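Local structure of sorbitol dehydrogenase (Gluconobacter oxydans, 5ITG) at residues 85-90 / 363-368; 42-47 / 277-282; 374-379 / 425-430. The protein probably catalyses the NADP(H)-dependent interconversion of D-sorbitol and L-sorbose, acting on a CH-OH group of its polyol substrate. All coordinates share one frame; numbering follows the deposited sequence.

Contact 1 of 3, residues 85-90 / 363-368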
loop_
_atom_site.group_PDB
_atom_site.type_symbol
_atom_site.label_atom_id
_atom_site.label_comp_id
_atom_site.label_asym_id
_atom_site.label_seq_id
_atom_site.Cartn_x
_atom_site.Cartn_y
_atom_site.Cartn_z
ATOM N N THR A 85 14.352 -7.157 -8.921
ATOM C CA THR A 85 14.921 -6.112 -9.754
ATOM C C THR A 85 14.334 -4.801 -9.234
ATOM O O THR A 85 13.137 -4.722 -8.962
ATOM C CB THR A 85 14.520 -6.291 -11.230
ATOM O OG1 THR A 85 15.001 -7.554 -11.706
ATOM C CG2 THR A 85 15.112 -5.174 -12.088
ATOM N N GLU A 86 15.189 -3.795 -9.069
ATOM C CA GLU A 86 14.767 -2.478 -8.604
ATOM C C GLU A 86 15.056 -1.480 -9.721
ATOM O O GLU A 86 16.206 -1.297 -10.117
ATOM C CB GLU A 86 15.532 -2.107 -7.336
ATOM C CG GLU A 86 15.125 -2.949 -6.138
ATOM C CD GLU A 86 16.073 -2.808 -4.967
ATOM O OE1 GLU A 86 17.122 -3.488 -4.964
ATOM O OE2 GLU A 86 15.774 -2.016 -4.050
ATOM N N THR A 87 14.007 -0.845 -10.231
ATOM C CA THR A 87 14.146 0.102 -11.336
ATOM C C THR A 87 13.915 1.559 -10.948
ATOM O O THR A 87 12.857 1.912 -10.436
ATOM C CB THR A 87 13.179 -0.266 -12.465
ATOM O OG1 THR A 87 13.394 -1.633 -12.838
ATOM C CG2 THR A 87 13.401 0.633 -13.675
ATOM N N ALA A 88 14.909 2.401 -11.223
ATOM C CA ALA A 88 14.844 3.830 -10.902
ATOM C C ALA A 88 14.217 4.627 -12.046
ATOM O O ALA A 88 14.149 4.152 -13.170
ATOM C CB ALA A 88 16.243 4.351 -10.609
ATOM N N PRO A 89 13.744 5.853 -11.765
ATOM C CA PRO A 89 13.125 6.686 -12.805
ATOM C C PRO A 89 14.101 7.011 -13.941
ATOM O O PRO A 89 13.689 7.359 -15.053
ATOM C CB PRO A 89 12.695 7.933 -12.036
ATOM C CG PRO A 89 12.440 7.406 -10.642
ATOM C CD PRO A 89 13.627 6.496 -10.443
ATOM N N SER A 90 15.395 6.899 -13.646
ATOM C CA SER A 90 16.445 7.165 -14.627
ATOM C C SER A 90 16.476 6.049 -15.664
ATOM O O SER A 90 17.141 6.162 -16.698
ATOM C CB SER A 90 17.808 7.244 -13.934
ATOM O OG SER A 90 18.152 5.989 -13.364
ATOM N N ASN A 363 8.666 7.605 -13.296
ATOM C CA ASN A 363 9.231 6.261 -13.499
ATOM C C ASN A 363 8.410 5.556 -14.575
ATOM O O ASN A 363 7.333 5.041 -14.297
ATOM C CB ASN A 363 9.180 5.446 -12.193
ATOM C CG ASN A 363 10.090 4.220 -12.223
ATOM O OD1 ASN A 363 10.236 3.563 -13.259
ATOM N ND2 ASN A 363 10.698 3.899 -11.079
ATOM N N LYS A 364 8.913 5.531 -15.806
ATOM C CA LYS A 364 8.174 4.901 -16.893
ATOM C C LYS A 364 7.821 3.427 -16.663
ATOM O O LYS A 364 6.730 2.981 -17.030
ATOM C CB LYS A 364 8.932 5.077 -18.221
ATOM C CG LYS A 364 9.129 6.542 -18.603
ATOM C CD LYS A 364 9.658 6.708 -20.026
ATOM C CE LYS A 364 8.577 6.443 -21.075
ATOM N NZ LYS A 364 7.546 7.525 -21.133
ATOM N N ALA A 365 8.719 2.671 -16.043
ATOM C CA ALA A 365 8.445 1.255 -15.793
ATOM C C ALA A 365 7.248 1.046 -14.857
ATOM O O ALA A 365 6.572 0.022 -14.928
ATOM C CB ALA A 365 9.685 0.579 -15.206
HETATM N N MSE A 366 6.991 2.020 -13.989
HETATM C CA MSE A 366 5.896 1.935 -13.019
HETATM C C MSE A 366 4.600 2.569 -13.497
HETATM O O MSE A 366 3.521 2.218 -13.026
HETATM C CB MSE A 366 6.291 2.622 -11.708
HETATM C CG MSE A 366 7.515 2.047 -11.025
HETATM SE SE MSE A 366 7.262 0.211 -10.512
HETATM C CE MSE A 366 8.556 -0.603 -11.687
ATOM N N SER A 367 4.717 3.514 -14.421
ATOM C CA SER A 367 3.566 4.237 -14.944
ATOM C C SER A 367 2.258 3.455 -15.051
ATOM O O SER A 367 2.192 2.378 -15.636
ATOM C CB SER A 367 3.899 4.848 -16.304
ATOM O OG SER A 367 2.865 5.728 -16.703
ATOM N N ASP A 368 1.215 4.031 -14.471
ATOM C CA ASP A 368 -0.107 3.447 -14.483
ATOM C C ASP A 368 -0.945 4.297 -15.429
ATOM O O ASP A 368 -0.464 5.310 -15.943
ATOM C CB ASP A 368 -0.687 3.469 -13.065
ATOM C CG ASP A 368 -2.068 2.845 -12.984
ATOM O OD1 ASP A 368 -2.295 1.798 -13.628
ATOM O OD2 ASP A 368 -2.926 3.392 -12.262
HETATM O O HOH W 1 11.931 3.450 -15.566
HETATM O O HOH W 2 11.786 6.041 -16.484
#

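Contact 2 of 3, residues 42-47 / 277-282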
loop_
_atom_site.group_PDB
_atom_site.type_symbol
_atom_site.label_atom_id
_atom_site.label_comp_id
_atom_site.label_asym_id
_atom_site.label_seq_id
_atom_site.Cartn_x
_atom_site.Cartn_y
_atom_site.Cartn_z
ATOM N N ALA A 42 10.339 -8.113 3.254
ATOM C CA ALA A 42 11.473 -9.017 3.084
ATOM C C ALA A 42 12.724 -8.232 2.710
ATOM O O ALA A 42 13.844 -8.597 3.084
ATOM C CB ALA A 42 11.157 -10.057 2.004
ATOM N N PHE A 43 12.519 -7.146 1.971
ATOM C CA PHE A 43 13.600 -6.268 1.511
ATOM C C PHE A 43 14.329 -5.602 2.671
ATOM O O PHE A 43 15.564 -5.583 2.708
ATOM C CB PHE A 43 13.019 -5.195 0.580
ATOM C CG PHE A 43 14.033 -4.228 0.046
ATOM C CD1 PHE A 43 14.903 -4.602 -0.975
ATOM C CD2 PHE A 43 14.102 -2.932 0.545
ATOM C CE1 PHE A 43 15.830 -3.696 -1.497
ATOM C CE2 PHE A 43 15.023 -2.016 0.033
ATOM C CZ PHE A 43 15.890 -2.400 -0.993
ATOM N N TYR A 44 13.574 -5.046 3.615
ATOM C CA TYR A 44 14.188 -4.387 4.771
ATOM C C TYR A 44 14.886 -5.388 5.689
ATOM O O TYR A 44 15.987 -5.127 6.185
ATOM C CB TYR A 44 13.137 -3.596 5.562
ATOM C CG TYR A 44 12.719 -2.304 4.889
ATOM C CD1 TYR A 44 13.530 -1.168 4.949
ATOM C CD2 TYR A 44 11.517 -2.221 4.182
ATOM C CE1 TYR A 44 13.155 0.026 4.322
ATOM C CE2 TYR A 44 11.131 -1.035 3.548
ATOM C CZ TYR A 44 11.951 0.082 3.621
ATOM O OH TYR A 44 11.569 1.244 2.988
ATOM N N VAL A 45 14.253 -6.537 5.912
ATOM C CA VAL A 45 14.844 -7.553 6.767
ATOM C C VAL A 45 16.166 -8.038 6.174
ATOM O O VAL A 45 17.144 -8.261 6.898
ATOM C CB VAL A 45 13.876 -8.743 6.956
ATOM C CG1 VAL A 45 14.591 -9.907 7.632
ATOM C CG2 VAL A 45 12.687 -8.297 7.806
ATOM N N GLU A 46 16.194 -8.182 4.853
ATOM C CA GLU A 46 17.384 -8.634 4.142
ATOM C C GLU A 46 18.597 -7.764 4.480
ATOM O O GLU A 46 19.732 -8.245 4.494
ATOM C CB GLU A 46 17.134 -8.584 2.631
ATOM C CG GLU A 46 18.296 -9.067 1.777
ATOM C CD GLU A 46 18.306 -10.573 1.615
ATOM O OE1 GLU A 46 17.761 -11.269 2.497
ATOM O OE2 GLU A 46 18.865 -11.063 0.612
ATOM N N GLN A 47 18.345 -6.489 4.762
ATOM C CA GLN A 47 19.409 -5.538 5.066
ATOM C C GLN A 47 19.864 -5.470 6.522
ATOM O O GLN A 47 20.810 -4.756 6.835
ATOM C CB GLN A 47 18.992 -4.146 4.601
ATOM C CG GLN A 47 18.679 -4.075 3.115
ATOM C CD GLN A 47 18.003 -2.775 2.734
ATOM O OE1 GLN A 47 18.604 -1.702 2.817
ATOM N NE2 GLN A 47 16.737 -2.863 2.325
ATOM N N GLU A 277 15.842 0.312 11.838
ATOM C CA GLU A 277 16.295 1.668 11.546
ATOM C C GLU A 277 17.554 1.609 10.681
ATOM O O GLU A 277 17.739 2.429 9.782
ATOM C CB GLU A 277 16.573 2.448 12.839
ATOM C CG GLU A 277 17.639 1.858 13.756
ATOM C CD GLU A 277 17.222 0.537 14.382
ATOM O OE1 GLU A 277 16.039 0.397 14.751
ATOM O OE2 GLU A 277 18.088 -0.357 14.520
ATOM N N LYS A 278 18.404 0.617 10.929
ATOM C CA LYS A 278 19.640 0.468 10.164
ATOM C C LYS A 278 19.393 0.235 8.677
ATOM O O LYS A 278 20.295 0.407 7.859
ATOM C CB LYS A 278 20.482 -0.680 10.733
ATOM C CG LYS A 278 20.968 -0.427 12.151
ATOM C CD LYS A 278 21.891 -1.530 12.654
ATOM C CE LYS A 278 22.328 -1.250 14.088
ATOM N NZ LYS A 278 23.230 -2.306 14.625
ATOM N N ALA A 279 18.171 -0.153 8.329
ATOM C CA ALA A 279 17.814 -0.405 6.934
ATOM C C ALA A 279 16.969 0.733 6.367
ATOM O O ALA A 279 16.454 0.640 5.253
ATOM C CB ALA A 279 17.055 -1.721 6.821
ATOM N N GLY A 280 16.818 1.802 7.140
ATOM C CA GLY A 280 16.045 2.935 6.671
ATOM C C GLY A 280 14.598 2.969 7.124
ATOM O O GLY A 280 13.840 3.839 6.697
ATOM N N VAL A 281 14.196 2.022 7.968
ATOM C CA VAL A 281 12.828 2.020 8.458
ATOM C C VAL A 281 12.757 3.178 9.445
ATOM O O VAL A 281 13.655 3.355 10.276
ATOM C CB VAL A 281 12.469 0.699 9.174
ATOM C CG1 VAL A 281 11.046 0.758 9.690
ATOM C CG2 VAL A 281 12.624 -0.471 8.208
ATOM N N GLN A 282 11.700 3.971 9.341
ATOM C CA GLN A 282 11.528 5.129 10.207
ATOM C C GLN A 282 10.631 4.774 11.378
ATOM O O GLN A 282 9.425 4.600 11.225
ATOM C CB GLN A 282 10.950 6.292 9.385
ATOM C CG GLN A 282 11.920 6.783 8.292
ATOM C CD GLN A 282 11.251 7.572 7.159
ATOM O OE1 GLN A 282 10.398 7.047 6.439
ATOM N NE2 GLN A 282 11.658 8.830 6.988
HETATM O O HOH W 3 16.969 0.405 2.572
#

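Contact 3 of 3, residues 374-379 / 425-430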
loop_
_atom_site.group_PDB
_atom_site.type_symbol
_atom_site.label_atom_id
_atom_site.label_comp_id
_atom_site.label_asym_id
_atom_site.label_seq_id
_atom_site.Cartn_x
_atom_site.Cartn_y
_atom_site.Cartn_z
ATOM N N ALA A 374 -7.914 7.895 -11.792
ATOM C CA ALA A 374 -9.139 8.666 -11.629
ATOM C C ALA A 374 -10.354 7.837 -11.198
ATOM O O ALA A 374 -11.397 8.400 -10.855
ATOM C CB ALA A 374 -9.451 9.409 -12.926
ATOM N N SER A 375 -10.225 6.512 -11.207
ATOM C CA SER A 375 -11.341 5.650 -10.814
ATOM C C SER A 375 -11.716 5.882 -9.352
ATOM O O SER A 375 -10.848 5.956 -8.480
ATOM C CB SER A 375 -11.001 4.168 -11.051
ATOM O OG SER A 375 -9.935 3.715 -10.227
ATOM N N ASP A 376 -13.017 5.992 -9.097
ATOM C CA ASP A 376 -13.534 6.245 -7.753
ATOM C C ASP A 376 -13.022 7.624 -7.336
ATOM O O ASP A 376 -12.723 7.866 -6.167
ATOM C CB ASP A 376 -13.049 5.171 -6.766
ATOM C CG ASP A 376 -13.837 5.173 -5.460
ATOM O OD1 ASP A 376 -14.868 5.877 -5.375
ATOM O OD2 ASP A 376 -13.430 4.460 -4.519
ATOM N N GLY A 377 -12.927 8.518 -8.317
ATOM C CA GLY A 377 -12.451 9.866 -8.071
ATOM C C GLY A 377 -13.163 10.575 -6.935
ATOM O O GLY A 377 -12.581 11.427 -6.264
ATOM N N CYS A 378 -14.426 10.227 -6.709
ATOM C CA CYS A 378 -15.199 10.848 -5.637
ATOM C C CYS A 378 -14.596 10.548 -4.266
ATOM O O CYS A 378 -14.380 11.457 -3.455
ATOM C CB CYS A 378 -16.646 10.356 -5.667
ATOM S SG CYS A 378 -17.640 10.970 -4.286
ATOM N N SER A 379 -14.345 9.268 -4.008
ATOM C CA SER A 379 -13.768 8.838 -2.741
ATOM C C SER A 379 -12.350 9.376 -2.586
ATOM O O SER A 379 -11.905 9.684 -1.475
ATOM C CB SER A 379 -13.731 7.309 -2.655
ATOM O OG SER A 379 -15.026 6.755 -2.813
ATOM N N SER A 425 -15.119 7.253 -17.132
ATOM C CA SER A 425 -14.423 7.001 -15.880
ATOM C C SER A 425 -15.325 6.208 -14.949
ATOM O O SER A 425 -16.547 6.214 -15.092
ATOM C CB SER A 425 -14.007 8.311 -15.209
ATOM O OG SER A 425 -15.129 9.069 -14.812
ATOM N N SER A 426 -14.714 5.525 -13.994
ATOM C CA SER A 426 -15.452 4.721 -13.032
ATOM C C SER A 426 -15.680 5.455 -11.707
ATOM O O SER A 426 -14.754 6.023 -11.126
ATOM C CB SER A 426 -14.699 3.413 -12.778
ATOM O OG SER A 426 -15.222 2.722 -11.658
ATOM N N GLU A 427 -16.929 5.456 -11.252
ATOM C CA GLU A 427 -17.306 6.079 -9.989
ATOM C C GLU A 427 -18.352 5.158 -9.367
ATOM O O GLU A 427 -19.555 5.375 -9.508
ATOM C CB GLU A 427 -17.893 7.473 -10.222
ATOM C CG GLU A 427 -16.879 8.502 -10.713
ATOM C CD GLU A 427 -16.013 9.067 -9.598
ATOM O OE1 GLU A 427 -16.035 8.518 -8.474
ATOM O OE2 GLU A 427 -15.306 10.065 -9.850
ATOM N N PRO A 428 -17.898 4.110 -8.675
ATOM C CA PRO A 428 -18.771 3.129 -8.023
ATOM C C PRO A 428 -19.870 3.709 -7.132
ATOM O O PRO A 428 -20.989 3.204 -7.122
ATOM C CB PRO A 428 -17.787 2.271 -7.234
ATOM C CG PRO A 428 -16.570 2.292 -8.095
ATOM C CD PRO A 428 -16.482 3.756 -8.473
ATOM N N THR A 429 -19.557 4.773 -6.398
ATOM C CA THR A 429 -20.524 5.377 -5.485
ATOM C C THR A 429 -21.568 6.253 -6.169
ATOM O O THR A 429 -22.525 6.690 -5.533
ATOM C CB THR A 429 -19.818 6.232 -4.411
ATOM O OG1 THR A 429 -19.168 7.347 -5.037
ATOM C CG2 THR A 429 -18.786 5.403 -3.664
ATOM N N TYR A 430 -21.381 6.518 -7.455
ATOM C CA TYR A 430 -22.324 7.347 -8.196
ATOM C C TYR A 430 -23.450 6.518 -8.798
ATOM O O TYR A 430 -23.229 5.399 -9.266
ATOM C CB TYR A 430 -21.613 8.104 -9.326
ATOM C CG TYR A 430 -20.791 9.297 -8.887
ATOM C CD1 TYR A 430 -20.601 9.590 -7.536
ATOM C CD2 TYR A 430 -20.191 10.133 -9.832
ATOM C CE1 TYR A 430 -19.829 10.689 -7.138
ATOM C CE2 TYR A 430 -19.423 11.225 -9.447
ATOM C CZ TYR A 430 -19.244 11.497 -8.098
ATOM O OH TYR A 430 -18.461 12.565 -7.716
HETATM O O HOH W 4 -13.829 9.703 -12.058
HETATM O O HOH W 5 -17.334 6.819 -6.907
#

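Contact 1 of 3, residues 85-90 / 363-368
A bridge between the Rossmann and C-terminal domains of this mannitol dehydrogenase-type enzyme forms where Thr-87 and Pro-89, at and just past the end of strand 82-87, meet Asn-363 and Ala-365. The latter pair lies in the loop between helices 350-361 and 370-374. One direct polar link spans the junction: Asn-363 ND2 donates to Thr-87 O at 3.0 Å, with an N-H...O angle of 159°. The acceptor lies close to the amide plane of Asn-363, whereas the donor stands above the carbonyl plane of Thr-87. The amide reaches across because CG is anti to the backbone N of Asn-363 (chi1 -164°). Pro-89 crosses this side chain at about a right angle, its CG 3.9 Å from Asn-363 ND2. On the other flank Thr-87 CG2 touches Ala-365 CB at 4.0 Å, while Thr-87 OG1 turns to Ser-93 OG on the neighbouring strand. Asn-363 OD1 faces back into its own loop, taking a weak bond from Ala-365 N, and also accepts from a water at 2.9 Å that reaches Ala-88 O weakly. A second water donates to Pro-89 O at 2.7 Å and accepts from Lys-364 N at 3.0 Å. Strand 255-258 flanks the junction, with Glu-258 touching Asn-363. On the 85-90 side the acceptors are all backbone carbonyls, and the donors that meet them are an amide and two waters, the first of these bridges being weak. The link is thus neutral, and it probably depends more on the path of the backbone at the strand end than on the side chains of 85-90.

Contact 2 of 3, residues 42-47 / 277-282
Segments 42-47 and 277-282 come closest at Gln-47 and Ala-279, whose CA atoms are 5.7 Å apart, and Gly-280 N to Glu-277 O closes the short 3-10 turn of the second. Ala-279 CB fits against the backbone and side chain there, 3.6 Å from Tyr-44 O and 3.8 Å from Gln-47 CB. Tyr-44 supplies the largest side chain of the contact. With CG anti to its carbonyl carbon (chi1 -75°), the ring leans on the loop: Ala-279 O sits at the ring edge, in plane, 3.5 Å from Tyr-44 CD1, and Val-281 CG2 approaches the same CD1 at 3.5 Å from an oblique direction. Beyond the ring, Tyr-44 OH is hydrogen-bonded to His-261 ND1, and Trp-263 and His-40 also meet the aromatic group. Were the tyrosine replaced by alanine, Val-281 CG2 would probably lose the ring it packs on and His-261 its hydroxyl partner. Gln-47 adds a polar side to the junction. Its NE2 donates to Phe-43 O at 3.0 Å, nearly straight at 164°, and also lies above one face of the Phe-43 ring, toward the rim. That bond fixes the amide, whose OE1 accepts from a water at 2.7 Å, and the same water donates to Ala-279 O. Gly-280 has a positive phi (96°), where a side chain would press on the carbonyl before it, so glycine suits the turn. Helix 41-46 follows strand 26-31 of the parallel part of the Rossmann sheet, as helices follow strands in beta-alpha units, and this packing joins it to the loop entering strand 282-284 of the small three-stranded sheet.

Contact 3 of 3, residues 374-379 / 425-430
In the C-terminal domain, Asp-376 and Cys-378, at the N-terminus of helix 377-394, are met by the loop 425-430 through two backbone N-H groups. Asp-376, the N-cap residue and third position of a type II turn, donates from N to Ser-426 O at 2.7 Å, almost straight at 170°. Cys-378 N donates to the syn lone pair of Glu-427 OE1 at 2.9 Å. Glu-427, bent at chi2 (-80°), thus lays its carboxylate against the start of the helix, and the helix end would probably favour its negative charge. Gly-377 makes room: a CB there would clash with Glu-427 OE2. The nearby Asp-376 carboxylate probably opposes that charge, since its OD1 is 4.2 Å from Glu-427 OE1, but a water donates to both oxygens and Ser-379 OG donates to Asp-376 OD1 at 2.7 Å. A second water donates to Glu-427 OE2 and Ala-374 O. Further out, Tyr-409 on helix 400-412 is hydrogen-bonded through its hydroxyl to Glu-427 OE2 and to Tyr-430 OH, tying the carboxylate and the ring into one network. Glu-427 CD lies 4.0 Å above one face of the Tyr-430 ring, toward its rim, while Cys-378 SG makes an oblique sulfur-aromatic contact with the same ring, 3.6 Å from Tyr-430 CE1.

How the contacts relate
Contacts 1 and 2 have centres 21 Å apart yet touch: Glu-86 OE2 packs 3.1 Å from Phe-43 CE1, and Arg-230 serves both, as the salt-bridge partner of Glu-86 and the cation-pi partner of Phe-43. Contact 1 also leads to contact 3, for the chain leaving 363-368 passes through helix 370-374 into 374-379; their nearest atoms are about 7 Å apart, their centres 26 Å. Contacts 2 and 3 lie on opposite sides of the chain's centre, their centres 36 Å apart. Of the three, contact 1 is the one that joins the two domains, with contact 2 on the Rossmann side and contact 3 within the C-terminal domain. This family probably binds its substrate between those domains; the structure is substrate-free.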